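Local structure of amine Dehydrogenase (Pseudomonas putida, 1JMX) at residues E12-T17 / C299-K304; Y235-L240 / G260-K265; N275-Y280 / D307-G312; D317-N322 / L326-N331. The protein forms a beta-propeller subunit of a heme c-containing amine dehydrogenase, which probably deaminates primary amines oxidatively and passes the electrons on through heme. All blocks are in the same frame, centred on the assembly; numbering follows the deposited sequence.

Interaction 1: E12-T17 / C299-K304; sequences EYMIVT and CVAFDK
Glu12 and Met14 reach across to Lys304 and Ala301 where two blades of a seven-bladed beta-propeller face each other. Strand 12-18 sits next to the C-terminal strand 345-348 in the blade that closes the ring, and strand 299-302 begins the neighbouring blade. The end-to-end directions of residues 12-14 and 301-304 are 167° apart, nearly antiparallel, and even the nearest pair of CA atoms, Glu12 and Lys304, is 8.0 Å apart, so side chains must bridge the gap.

The polar part is a single hydrogen bond: Lys304 N donates to Glu12 OE2 over 2.7 Å, with an N-H...O angle of 156°, and enters on the syn lone pair of the carboxylate. Glu12 can reach this far because CG stands anti to the backbone N (chi1 -172°) and the chain stays extended beyond it. The lysine's own aliphatic start lies close by, its CB 3.2 Å from Glu12 OE2.

A like-charge approach accompanies this bond. Glu12 OE1 lies 4.5 Å from Asp303 OD1, which should cost some energy; the backbone N-H groups of Gly306 and Asp307, both bonded to Asp303 OD2, probably offset part of it.

The apolar part lies further along the strands. Val346 and Tyr310 also touch the Met14 side chain, whose thioether turns at its last torsion and sets the terminal CE 3.7 Å from Ala301 CB.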
loop_
_atom_site.group_PDB
_atom_site.type_symbol
_atom_site.label_atom_id
_atom_site.label_comp_id
_atom_site.label_asym_id
_atom_site.label_seq_id
_atom_site.Cartn_x
_atom_site.Cartn_y
_atom_site.Cartn_z
ATOM N N GLU B 12 13.994 29.308 -28.758
ATOM C CA GLU B 12 13.248 28.785 -27.626
ATOM C C GLU B 12 13.666 27.347 -27.335
ATOM O O GLU B 12 13.882 26.561 -28.251
ATOM C CB GLU B 12 11.758 28.859 -27.912
ATOM C CG GLU B 12 10.895 28.511 -26.723
ATOM C CD GLU B 12 9.512 29.080 -26.856
ATOM O OE1 GLU B 12 9.063 29.290 -28.001
ATOM O OE2 GLU B 12 8.888 29.345 -25.816
ATOM N N TYR B 13 13.786 27.012 -26.057
ATOM C CA TYR B 13 14.197 25.676 -25.653
ATOM C C TYR B 13 13.408 25.189 -24.462
ATOM O O TYR B 13 12.764 25.973 -23.763
ATOM C CB TYR B 13 15.683 25.653 -25.307
ATOM C CG TYR B 13 16.590 25.914 -26.486
ATOM C CD1 TYR B 13 17.193 27.164 -26.667
ATOM C CD2 TYR B 13 16.853 24.913 -27.414
ATOM C CE1 TYR B 13 18.037 27.401 -27.745
ATOM C CE2 TYR B 13 17.694 25.140 -28.493
ATOM C CZ TYR B 13 18.284 26.385 -28.653
ATOM O OH TYR B 13 19.119 26.593 -29.722
ATOM N N MET B 14 13.477 23.883 -24.230
ATOM C CA MET B 14 12.782 23.252 -23.119
ATOM C C MET B 14 13.660 22.185 -22.502
ATOM O O MET B 14 14.251 21.374 -23.211
ATOM C CB MET B 14 11.485 22.597 -23.596
ATOM C CG MET B 14 10.779 21.759 -22.526
ATOM S SD MET B 14 9.371 20.829 -23.183
ATOM C CE MET B 14 8.111 22.006 -22.921
ATOM N N ILE B 15 13.780 22.206 -21.182
ATOM C CA ILE B 15 14.566 21.188 -20.516
ATOM C C ILE B 15 13.655 20.221 -19.784
ATOM O O ILE B 15 12.610 20.603 -19.254
ATOM C CB ILE B 15 15.590 21.758 -19.527
ATOM C CG1 ILE B 15 14.898 22.579 -18.438
ATOM C CG2 ILE B 15 16.639 22.547 -20.269
ATOM C CD1 ILE B 15 15.814 22.907 -17.264
ATOM N N VAL B 16 14.040 18.952 -19.823
ATOM C CA VAL B 16 13.308 17.887 -19.157
ATOM C C VAL B 16 14.325 16.860 -18.692
ATOM O O VAL B 16 15.313 16.601 -19.373
ATOM C CB VAL B 16 12.276 17.167 -20.096
ATOM C CG1 VAL B 16 11.122 18.081 -20.437
ATOM C CG2 VAL B 16 12.949 16.667 -21.367
ATOM N N THR B 17 14.124 16.324 -17.501
ATOM C CA THR B 17 15.031 15.304 -17.014
ATOM C C THR B 17 14.371 13.935 -17.230
ATOM O O THR B 17 13.161 13.775 -17.110
ATOM C CB THR B 17 15.510 15.573 -15.565
ATOM O OG1 THR B 17 14.391 15.610 -14.674
ATOM C CG2 THR B 17 16.250 16.913 -15.506
ATOM N N CYS B 299 2.638 16.634 -15.930
ATOM C CA CYS B 299 2.914 18.048 -16.080
ATOM C C CYS B 299 2.706 18.759 -17.415
ATOM O O CYS B 299 3.251 18.356 -18.441
ATOM C CB CYS B 299 4.357 18.249 -15.615
ATOM S SG CYS B 299 4.822 19.906 -15.217
ATOM N N VAL B 300 1.964 19.864 -17.372
ATOM C CA VAL B 300 1.727 20.675 -18.562
ATOM C C VAL B 300 2.846 21.704 -18.695
ATOM O O VAL B 300 3.485 22.076 -17.709
ATOM C CB VAL B 300 0.366 21.455 -18.533
ATOM C CG1 VAL B 300 -0.804 20.517 -18.740
ATOM C CG2 VAL B 300 0.206 22.240 -17.245
ATOM N N ALA B 301 3.093 22.129 -19.929
ATOM C CA ALA B 301 4.091 23.148 -20.235
ATOM C C ALA B 301 3.633 23.881 -21.496
ATOM O O ALA B 301 3.235 23.259 -22.468
ATOM C CB ALA B 301 5.471 22.522 -20.445
ATOM N N PHE B 302 3.598 25.203 -21.425
ATOM C CA PHE B 302 3.212 26.052 -22.550
ATOM C C PHE B 302 4.462 26.727 -23.113
ATOM O O PHE B 302 5.367 27.091 -22.357
ATOM C CB PHE B 302 2.282 27.172 -22.068
ATOM C CG PHE B 302 0.818 26.875 -22.213
ATOM C CD1 PHE B 302 0.014 26.721 -21.087
ATOM C CD2 PHE B 302 0.228 26.815 -23.474
ATOM C CE1 PHE B 302 -1.353 26.522 -21.213
ATOM C CE2 PHE B 302 -1.137 26.614 -23.608
ATOM C CZ PHE B 302 -1.929 26.471 -22.473
ATOM N N ASP B 303 4.538 26.875 -24.433
ATOM C CA ASP B 303 5.671 27.595 -24.985
ATOM C C ASP B 303 5.371 29.092 -24.761
ATOM O O ASP B 303 4.302 29.438 -24.246
ATOM C CB ASP B 303 5.963 27.225 -26.457
ATOM C CG ASP B 303 4.859 27.623 -27.431
ATOM O OD1 ASP B 303 5.051 27.372 -28.636
ATOM O OD2 ASP B 303 3.818 28.176 -27.034
ATOM N N LYS B 304 6.294 29.967 -25.153
ATOM C CA LYS B 304 6.146 31.407 -24.935
ATOM C C LYS B 304 4.857 32.042 -25.431
ATOM O O LYS B 304 4.202 32.776 -24.688
ATOM C CB LYS B 304 7.352 32.160 -25.496
ATOM C CG LYS B 304 8.132 32.947 -24.449
ATOM C CD LYS B 304 8.710 32.040 -23.351
ATOM C CE LYS B 304 9.501 32.846 -22.329
ATOM N NZ LYS B 304 10.062 31.974 -21.276
#

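Interaction 2: Y235-L240 / G260-K265; sequences YLSVDL and GLRSPK
Tyr235 OH lies at the edge of the Arg262 guanidinium, in its plane, but its hydrogen bond goes elsewhere, to Glu209 OE1 of the adjoining strand 209-218. The phenol and the arginine thus meet chiefly by van der Waals contact. Tyr235 CE2 approaches Arg262 NE to 3.5 Å from an oblique direction, and the methylene CG of the arginine rests 3.8 Å from Tyr235 OH. Ring and guanidinium planes are 78° apart, which rules out a parallel stack.

The torsions place both groups here. In Tyr235, CG stands opposite the backbone N (chi1 -176°), which carries the ring over to the other segment; there Gly260 O comes to the ring edge, near its plane, 4.1 Å from CE1. Arg262 bends at chi3, and its NH1 donates to Pro267 O beyond the strand end. The buried Arg262 N has no partner in the model.

The contact joins two successive blades of the beta-propeller, strand 230-239 in one and the first strand, 257-262, of the next. The axes of segments 235-239 and 260-262 approach to 9.2 Å at 61°, a spacing filled by side chains, with Ile270 touching both Tyr235 and Arg262.

Ring and arginine therefore meet by packing, while the phenol spends its polar bond on Glu209. Arg207 NH1 comes close to Arg262 NH2, and the nearby carboxylate may partly offset these two like-charged guanidinium groups.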
loop_
_atom_site.group_PDB
_atom_site.type_symbol
_atom_site.label_atom_id
_atom_site.label_comp_id
_atom_site.label_asym_id
_atom_site.label_seq_id
_atom_site.Cartn_x
_atom_site.Cartn_y
_atom_site.Cartn_z
ATOM N N TYR B 235 -7.420 27.568 -8.352
ATOM C CA TYR B 235 -6.147 27.998 -8.878
ATOM C C TYR B 235 -5.660 29.109 -7.963
ATOM O O TYR B 235 -6.399 30.037 -7.628
ATOM C CB TYR B 235 -6.333 28.545 -10.286
ATOM C CG TYR B 235 -5.063 28.947 -10.984
ATOM C CD1 TYR B 235 -4.241 27.989 -11.563
ATOM C CD2 TYR B 235 -4.731 30.288 -11.152
ATOM C CE1 TYR B 235 -3.127 28.350 -12.309
ATOM C CE2 TYR B 235 -3.613 30.662 -11.897
ATOM C CZ TYR B 235 -2.822 29.687 -12.477
ATOM O OH TYR B 235 -1.755 30.035 -13.277
ATOM N N LEU B 236 -4.418 28.974 -7.531
ATOM C CA LEU B 236 -3.781 29.942 -6.662
ATOM C C LEU B 236 -2.608 30.480 -7.465
ATOM O O LEU B 236 -2.082 29.789 -8.331
ATOM C CB LEU B 236 -3.331 29.221 -5.387
ATOM C CG LEU B 236 -2.121 29.570 -4.517
ATOM C CD1 LEU B 236 -2.233 28.752 -3.228
ATOM C CD2 LEU B 236 -0.802 29.262 -5.224
ATOM N N SER B 237 -2.229 31.726 -7.227
ATOM C CA SER B 237 -1.102 32.291 -7.947
ATOM C C SER B 237 -0.451 33.458 -7.215
ATOM O O SER B 237 -1.110 34.211 -6.498
ATOM C CB SER B 237 -1.506 32.713 -9.364
ATOM O OG SER B 237 -2.361 33.841 -9.349
ATOM N N VAL B 238 0.868 33.547 -7.355
ATOM C CA VAL B 238 1.642 34.621 -6.758
ATOM C C VAL B 238 2.394 35.267 -7.907
ATOM O O VAL B 238 3.200 34.619 -8.566
ATOM C CB VAL B 238 2.662 34.104 -5.715
ATOM C CG1 VAL B 238 3.363 35.283 -5.047
ATOM C CG2 VAL B 238 1.972 33.232 -4.671
ATOM N N ASP B 239 2.072 36.524 -8.188
ATOM C CA ASP B 239 2.727 37.270 -9.259
ATOM C C ASP B 239 4.147 37.554 -8.773
ATOM O O ASP B 239 4.341 38.245 -7.770
ATOM C CB ASP B 239 1.976 38.581 -9.518
ATOM C CG ASP B 239 2.326 39.204 -10.854
ATOM O OD1 ASP B 239 3.518 39.473 -11.102
ATOM O OD2 ASP B 239 1.399 39.417 -11.665
ATOM N N LEU B 240 5.138 37.001 -9.465
ATOM C CA LEU B 240 6.521 37.183 -9.050
ATOM C C LEU B 240 7.112 38.568 -9.298
ATOM O O LEU B 240 8.214 38.861 -8.848
ATOM C CB LEU B 240 7.405 36.092 -9.649
ATOM C CG LEU B 240 7.059 34.666 -9.211
ATOM C CD1 LEU B 240 8.069 33.709 -9.803
ATOM C CD2 LEU B 240 7.049 34.547 -7.695
ATOM N N GLY B 260 -1.724 22.315 -13.695
ATOM C CA GLY B 260 -2.605 23.148 -14.479
ATOM C C GLY B 260 -1.950 24.483 -14.722
ATOM O O GLY B 260 -1.315 25.025 -13.827
ATOM N N LEU B 261 -2.055 24.984 -15.948
ATOM C CA LEU B 261 -1.488 26.279 -16.315
ATOM C C LEU B 261 -2.450 27.119 -17.126
ATOM O O LEU B 261 -3.273 26.609 -17.893
ATOM C CB LEU B 261 -0.207 26.132 -17.149
ATOM C CG LEU B 261 1.145 25.852 -16.497
ATOM C CD1 LEU B 261 2.207 25.830 -17.579
ATOM C CD2 LEU B 261 1.470 26.901 -15.432
ATOM N N ARG B 262 -2.322 28.424 -16.950
ATOM C CA ARG B 262 -3.117 29.358 -17.706
ATOM C C ARG B 262 -2.349 29.658 -18.971
ATOM O O ARG B 262 -1.115 29.755 -18.962
ATOM C CB ARG B 262 -3.368 30.632 -16.925
ATOM C CG ARG B 262 -4.459 30.461 -15.933
ATOM C CD ARG B 262 -5.112 31.762 -15.698
ATOM N NE ARG B 262 -4.389 32.562 -14.731
ATOM C CZ ARG B 262 -4.738 33.802 -14.399
ATOM N NH1 ARG B 262 -5.784 34.383 -14.984
ATOM N NH2 ARG B 262 -4.110 34.417 -13.399
ATOM N N SER B 263 -3.090 29.732 -20.070
ATOM C CA SER B 263 -2.513 30.004 -21.370
ATOM C C SER B 263 -2.012 31.428 -21.399
ATOM O O SER B 263 -2.691 32.337 -20.912
ATOM C CB SER B 263 -3.570 29.818 -22.456
ATOM O OG SER B 263 -3.056 30.143 -23.731
ATOM N N PRO B 264 -0.767 31.628 -21.858
ATOM C CA PRO B 264 -0.191 32.974 -21.943
ATOM C C PRO B 264 -0.864 33.753 -23.100
ATOM O O PRO B 264 -0.807 34.987 -23.170
ATOM C CB PRO B 264 1.288 32.687 -22.216
ATOM C CG PRO B 264 1.264 31.382 -22.938
ATOM C CD PRO B 264 0.244 30.600 -22.162
ATOM N N LYS B 265 -1.526 32.989 -23.974
ATOM C CA LYS B 265 -2.253 33.469 -25.152
ATOM C C LYS B 265 -3.620 33.998 -24.692
ATOM O O LYS B 265 -4.037 35.096 -25.068
ATOM C CB LYS B 265 -2.409 32.280 -26.104
ATOM C CG LYS B 265 -2.985 32.554 -27.478
ATOM C CD LYS B 265 -2.820 31.296 -28.311
ATOM C CE LYS B 265 -3.285 31.459 -29.742
ATOM N NZ LYS B 265 -2.974 30.196 -30.509
#

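Interaction 3: N275-Y280 / D307-G312; sequences NRLAKY and DKLYLG
Two consecutive blades of the propeller pack here through three leucines, with Leu277 of strand 276-281 meeting Leu309 and Leu311 of strand 309-312. One methyl does most of the work: Leu277 CD1 lies 3.8 Å from Leu309 CD1 and 4.1 Å from Leu311 CD1. The second branch adds to the first of these pairings, since Leu277 CD2 is 4.0 Å from Leu309 CD1. Leu277 and Leu309 point at each other tip to tip, each with CG swung to the side away from its own backbone N (chi1 -154° and -151°). Leu311 takes a different rotamer, with CG beside its N (chi1 -60°), and its side chain approaches Leu277 at a slant.

The backbones remain well separated, the closest CA pair being Leu277 and Leu311 at 9.1 Å. This is the spacing of sheets laid face against face, as blades are in a beta-propeller: Leu277 bonds by its backbone to Ala291 within its own blade, and only its side chain crosses to the next. Leu309 and Leu311 are two residues apart on one strand, so both turn to the same face. Tyr310 between them goes to the other face, where its hydroxyl bonds Asp31 OD1.

Phe321 and Leu326 of the second blade also touch Leu277, and Tyr271 of the first touches Leu309, widening the apolar layer. Further along strand 276-281, Lys279 NZ donates to Pro323 O in the turn that follows strand 317-322.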
loop_
_atom_site.group_PDB
_atom_site.type_symbol
_atom_site.label_atom_id
_atom_site.label_comp_id
_atom_site.label_asym_id
_atom_site.label_seq_id
_atom_site.Cartn_x
_atom_site.Cartn_y
_atom_site.Cartn_z
ATOM N N ASN B 275 -5.271 12.113 -16.356
ATOM C CA ASN B 275 -5.742 11.043 -17.240
ATOM C C ASN B 275 -6.379 11.631 -18.496
ATOM O O ASN B 275 -6.378 11.006 -19.552
ATOM C CB ASN B 275 -6.686 10.094 -16.506
ATOM C CG ASN B 275 -5.942 9.161 -15.561
ATOM O OD1 ASN B 275 -4.734 8.961 -15.695
ATOM N ND2 ASN B 275 -6.661 8.582 -14.604
ATOM N N ARG B 276 -6.908 12.844 -18.366
ATOM C CA ARG B 276 -7.488 13.585 -19.482
ATOM C C ARG B 276 -6.873 14.978 -19.445
ATOM O O ARG B 276 -6.398 15.424 -18.401
ATOM C CB ARG B 276 -9.008 13.740 -19.340
ATOM C CG ARG B 276 -9.831 12.528 -19.724
ATOM C CD ARG B 276 -11.239 12.944 -20.140
ATOM N NE ARG B 276 -11.824 13.903 -19.204
ATOM C CZ ARG B 276 -13.010 14.485 -19.363
ATOM N NH1 ARG B 276 -13.756 14.208 -20.424
ATOM N NH2 ARG B 276 -13.437 15.377 -18.480
ATOM N N LEU B 277 -6.856 15.651 -20.586
ATOM C CA LEU B 277 -6.347 17.012 -20.655
ATOM C C LEU B 277 -7.624 17.846 -20.743
ATOM O O LEU B 277 -8.380 17.709 -21.698
ATOM C CB LEU B 277 -5.507 17.207 -21.923
ATOM C CG LEU B 277 -4.402 18.279 -21.991
ATOM C CD1 LEU B 277 -4.072 18.548 -23.454
ATOM C CD2 LEU B 277 -4.809 19.573 -21.321
ATOM N N ALA B 278 -7.899 18.668 -19.739
ATOM C CA ALA B 278 -9.108 19.481 -19.758
ATOM C C ALA B 278 -8.823 20.962 -19.967
ATOM O O ALA B 278 -7.832 21.495 -19.475
ATOM C CB ALA B 278 -9.915 19.269 -18.498
ATOM N N LYS B 279 -9.738 21.619 -20.670
ATOM C CA LYS B 279 -9.647 23.032 -21.006
ATOM C C LYS B 279 -10.825 23.716 -20.328
ATOM O O LYS B 279 -11.969 23.371 -20.599
ATOM C CB LYS B 279 -9.748 23.176 -22.528
ATOM C CG LYS B 279 -9.508 24.551 -23.072
ATOM C CD LYS B 279 -9.402 24.478 -24.587
ATOM C CE LYS B 279 -9.291 25.871 -25.191
ATOM N NZ LYS B 279 -9.057 25.835 -26.661
ATOM N N TYR B 280 -10.546 24.643 -19.416
ATOM C CA TYR B 280 -11.606 25.338 -18.698
ATOM C C TYR B 280 -11.682 26.830 -18.941
ATOM O O TYR B 280 -10.674 27.489 -19.201
ATOM C CB TYR B 280 -11.467 25.130 -17.192
ATOM C CG TYR B 280 -11.848 23.759 -16.741
ATOM C CD1 TYR B 280 -10.940 22.708 -16.816
ATOM C CD2 TYR B 280 -13.123 23.500 -16.266
ATOM C CE1 TYR B 280 -11.298 21.426 -16.433
ATOM C CE2 TYR B 280 -13.493 22.222 -15.880
ATOM C CZ TYR B 280 -12.576 21.188 -15.968
ATOM O OH TYR B 280 -12.948 19.920 -15.616
ATOM N N ASP B 307 1.158 28.635 -28.325
ATOM C CA ASP B 307 0.742 27.960 -29.558
ATOM C C ASP B 307 0.863 26.437 -29.397
ATOM O O ASP B 307 0.325 25.675 -30.208
ATOM C CB ASP B 307 1.643 28.352 -30.734
ATOM C CG ASP B 307 1.678 29.837 -30.994
ATOM O OD1 ASP B 307 0.635 30.521 -30.853
ATOM O OD2 ASP B 307 2.767 30.319 -31.377
ATOM N N LYS B 308 1.677 26.007 -28.436
ATOM C CA LYS B 308 1.867 24.587 -28.166
ATOM C C LYS B 308 1.687 24.312 -26.698
ATOM O O LYS B 308 1.930 25.175 -25.859
ATOM C CB LYS B 308 3.264 24.124 -28.549
ATOM C CG LYS B 308 3.556 24.131 -30.008
ATOM C CD LYS B 308 4.969 23.665 -30.195
ATOM C CE LYS B 308 5.402 23.816 -31.611
ATOM N NZ LYS B 308 6.857 23.632 -31.682
ATOM N N LEU B 309 1.270 23.086 -26.407
ATOM C CA LEU B 309 1.048 22.619 -25.052
ATOM C C LEU B 309 1.759 21.281 -24.989
ATOM O O LEU B 309 1.413 20.348 -25.713
ATOM C CB LEU B 309 -0.448 22.407 -24.798
ATOM C CG LEU B 309 -1.039 22.568 -23.391
ATOM C CD1 LEU B 309 -2.447 21.996 -23.379
ATOM C CD2 LEU B 309 -0.195 21.884 -22.352
ATOM N N TYR B 310 2.803 21.218 -24.181
ATOM C CA TYR B 310 3.554 19.990 -24.015
ATOM C C TYR B 310 3.068 19.264 -22.774
ATOM O O TYR B 310 2.680 19.890 -21.791
ATOM C CB TYR B 310 5.052 20.288 -23.873
ATOM C CG TYR B 310 5.691 20.904 -25.098
ATOM C CD1 TYR B 310 5.714 22.290 -25.271
ATOM C CD2 TYR B 310 6.270 20.106 -26.083
ATOM C CE1 TYR B 310 6.297 22.864 -26.389
ATOM C CE2 TYR B 310 6.856 20.669 -27.206
ATOM C CZ TYR B 310 6.866 22.054 -27.353
ATOM O OH TYR B 310 7.446 22.629 -28.459
ATOM N N LEU B 311 3.057 17.939 -22.843
ATOM C CA LEU B 311 2.657 17.110 -21.716
ATOM C C LEU B 311 3.856 16.227 -21.380
ATOM O O LEU B 311 4.319 15.461 -22.219
ATOM C CB LEU B 311 1.435 16.257 -22.062
ATOM C CG LEU B 311 0.144 16.978 -22.469
ATOM C CD1 LEU B 311 -0.982 15.955 -22.523
ATOM C CD2 LEU B 311 -0.209 18.083 -21.485
ATOM N N GLY B 312 4.373 16.370 -20.165
ATOM C CA GLY B 312 5.526 15.596 -19.749
ATOM C C GLY B 312 5.314 14.802 -18.483
ATOM O O GLY B 312 4.199 14.701 -17.988
#

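Interaction 4: D317-N322 / L326-N331; sequences DLAVFN and LEKVKN
Asp317 starts alongside Asn331, its OD2 3.2 Å from Asn331 ND2 with carboxylate and amide planes 68° apart; Tyr297 OH and His295 NE2 bond the two carboxylate oxygens. The carbonyl of Leu318 receives a CA-H...O contact from Asn331, and Ala319 forms a non-hydrogen-bonded antiparallel pair with the same asparagine.

At Val320 the N-H bonds Lys330 O over 2.8 Å. Its carbonyl O accepts from Val329 N at 2.7 Å and, weakly, from Lys330 N at 3.4 Å. Two residues facing one make this a classic beta bulge.

Phe321 then lies under Lys328, whose CB stands 3.9 Å from the ring centroid, 21° off the normal, in a CH-pi contact. Leu326 O sits at the ring edge. Beyond the ring the lysine bends at chi3 (68°), and its NZ reaches Asn331 OD1 at 2.7 Å and a salt bridge with Asp294.

Asn322 N bonds Glu327 O at 3.1 Å, while Asn322 O takes only weak bonds from Leu326 N and Glu327 N. Leu326 and Glu327 both face Asn322, a G1 beta bulge beside the turn of this beta hairpin, which supplies the third and fourth strands of a four-stranded propeller blade.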
loop_
_atom_site.group_PDB
_atom_site.type_symbol
_atom_site.label_atom_id
_atom_site.label_comp_id
_atom_site.label_asym_id
_atom_site.label_seq_id
_atom_site.Cartn_x
_atom_site.Cartn_y
_atom_site.Cartn_z
ATOM N N ASP B 317 8.048 10.062 -23.204
ATOM C CA ASP B 317 7.614 10.861 -24.347
ATOM C C ASP B 317 6.834 12.127 -24.000
ATOM O O ASP B 317 6.069 12.161 -23.031
ATOM C CB ASP B 317 6.809 10.011 -25.352
ATOM C CG ASP B 317 5.427 9.622 -24.835
ATOM O OD1 ASP B 317 5.331 8.640 -24.078
ATOM O OD2 ASP B 317 4.435 10.286 -25.192
ATOM N N LEU B 318 7.093 13.185 -24.765
ATOM C CA LEU B 318 6.381 14.447 -24.616
ATOM C C LEU B 318 5.254 14.438 -25.644
ATOM O O LEU B 318 5.470 14.097 -26.805
ATOM C CB LEU B 318 7.267 15.657 -24.951
ATOM C CG LEU B 318 8.491 16.124 -24.161
ATOM C CD1 LEU B 318 8.145 16.313 -22.701
ATOM C CD2 LEU B 318 9.602 15.137 -24.343
ATOM N N ALA B 319 4.046 14.767 -25.215
ATOM C CA ALA B 319 2.943 14.845 -26.154
ATOM C C ALA B 319 2.869 16.325 -26.510
ATOM O O ALA B 319 3.034 17.178 -25.640
ATOM C CB ALA B 319 1.640 14.383 -25.506
ATOM N N VAL B 320 2.729 16.638 -27.793
ATOM C CA VAL B 320 2.628 18.031 -28.216
ATOM C C VAL B 320 1.197 18.233 -28.679
ATOM O O VAL B 320 0.717 17.516 -29.549
ATOM C CB VAL B 320 3.597 18.387 -29.367
ATOM C CG1 VAL B 320 3.511 19.877 -29.669
ATOM C CG2 VAL B 320 5.020 18.016 -28.997
ATOM N N PHE B 321 0.521 19.196 -28.066
ATOM C CA PHE B 321 -0.861 19.507 -28.374
ATOM C C PHE B 321 -1.063 20.898 -28.939
ATOM O O PHE B 321 -0.271 21.812 -28.701
ATOM C CB PHE B 321 -1.720 19.408 -27.112
ATOM C CG PHE B 321 -2.234 18.036 -26.829
ATOM C CD1 PHE B 321 -1.380 17.031 -26.397
ATOM C CD2 PHE B 321 -3.591 17.750 -26.984
ATOM C CE1 PHE B 321 -1.869 15.756 -26.121
ATOM C CE2 PHE B 321 -4.090 16.473 -26.710
ATOM C CZ PHE B 321 -3.230 15.479 -26.279
ATOM N N ASN B 322 -2.129 21.031 -29.721
ATOM C CA ASN B 322 -2.529 22.315 -30.266
ATOM C C ASN B 322 -3.513 22.694 -29.180
ATOM O O ASN B 322 -4.479 21.968 -28.951
ATOM C CB ASN B 322 -3.269 22.140 -31.590
ATOM C CG ASN B 322 -3.771 23.455 -32.150
ATOM O OD1 ASN B 322 -4.582 24.139 -31.533
ATOM N ND2 ASN B 322 -3.284 23.815 -33.326
ATOM N N LEU B 326 -7.190 21.293 -29.128
ATOM C CA LEU B 326 -6.996 20.304 -28.052
ATOM C C LEU B 326 -6.672 18.907 -28.599
ATOM O O LEU B 326 -7.140 17.887 -28.078
ATOM C CB LEU B 326 -8.199 20.237 -27.090
ATOM C CG LEU B 326 -7.979 20.710 -25.639
ATOM C CD1 LEU B 326 -8.869 19.924 -24.685
ATOM C CD2 LEU B 326 -6.531 20.535 -25.236
ATOM N N GLU B 327 -5.862 18.865 -29.651
ATOM C CA GLU B 327 -5.485 17.598 -30.239
ATOM C C GLU B 327 -3.992 17.416 -30.372
ATOM O O GLU B 327 -3.265 18.348 -30.711
ATOM C CB GLU B 327 -6.163 17.404 -31.584
ATOM C CG GLU B 327 -7.661 17.135 -31.442
ATOM C CD GLU B 327 -8.333 16.786 -32.750
ATOM O OE1 GLU B 327 -9.562 16.531 -32.737
ATOM O OE2 GLU B 327 -7.628 16.763 -33.787
ATOM N N LYS B 328 -3.549 16.191 -30.105
ATOM C CA LYS B 328 -2.146 15.853 -30.166
ATOM C C LYS B 328 -1.608 15.959 -31.580
ATOM O O LYS B 328 -2.086 15.285 -32.491
ATOM C CB LYS B 328 -1.908 14.447 -29.627
ATOM C CG LYS B 328 -0.453 14.182 -29.271
ATOM C CD LYS B 328 -0.196 12.724 -29.001
ATOM C CE LYS B 328 -0.346 11.925 -30.272
ATOM N NZ LYS B 328 -0.058 10.487 -30.043
ATOM N N VAL B 329 -0.641 16.856 -31.748
ATOM C CA VAL B 329 0.029 17.099 -33.021
ATOM C C VAL B 329 1.131 16.064 -33.221
ATOM O O VAL B 329 1.275 15.515 -34.314
ATOM C CB VAL B 329 0.633 18.535 -33.075
ATOM C CG1 VAL B 329 1.415 18.741 -34.368
ATOM C CG2 VAL B 329 -0.478 19.578 -32.957
ATOM N N LYS B 330 1.915 15.804 -32.174
ATOM C CA LYS B 330 2.981 14.811 -32.270
ATOM C C LYS B 330 3.541 14.404 -30.923
ATOM O O LYS B 330 3.055 14.844 -29.889
ATOM C CB LYS B 330 4.113 15.285 -33.195
ATOM C CG LYS B 330 4.778 16.579 -32.791
ATOM C CD LYS B 330 5.869 16.966 -33.784
ATOM C CE LYS B 330 7.043 15.987 -33.732
ATOM N NZ LYS B 330 8.270 16.499 -34.445
ATOM N N ASN B 331 4.528 13.513 -30.949
ATOM C CA ASN B 331 5.179 13.031 -29.742
ATOM C C ASN B 331 6.674 13.118 -29.917
ATOM O O ASN B 331 7.206 12.751 -30.967
ATOM C CB ASN B 331 4.832 11.564 -29.457
ATOM C CG ASN B 331 3.407 11.380 -29.029
ATOM O OD1 ASN B 331 2.546 11.028 -29.836
ATOM N ND2 ASN B 331 3.138 11.633 -27.753
#

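Interactions 3 and 4 are the closest pair, with centres about 8 Å apart: Leu309 O and Phe321 N, 2.8 Å apart, probably bond strand 309-312 to the hairpin. Interaction 1 reaches the same blade from its other side, with its centre about 12 Å from that of interaction 3; Ala301 O and Tyr310 N, at 2.7 Å, probably bond strand 299-302 to strand 309-312. The blade of residues 299-333 is therefore packed on both faces. Interaction 2 lies one junction beyond interaction 3, centres about 14 Å apart, and meets interaction 1 where Phe302 CE1 packs 3.7 Å from Ser263 CA. The heme c pocket residues, Leu116 to Tyr120, belong to none of these contacts.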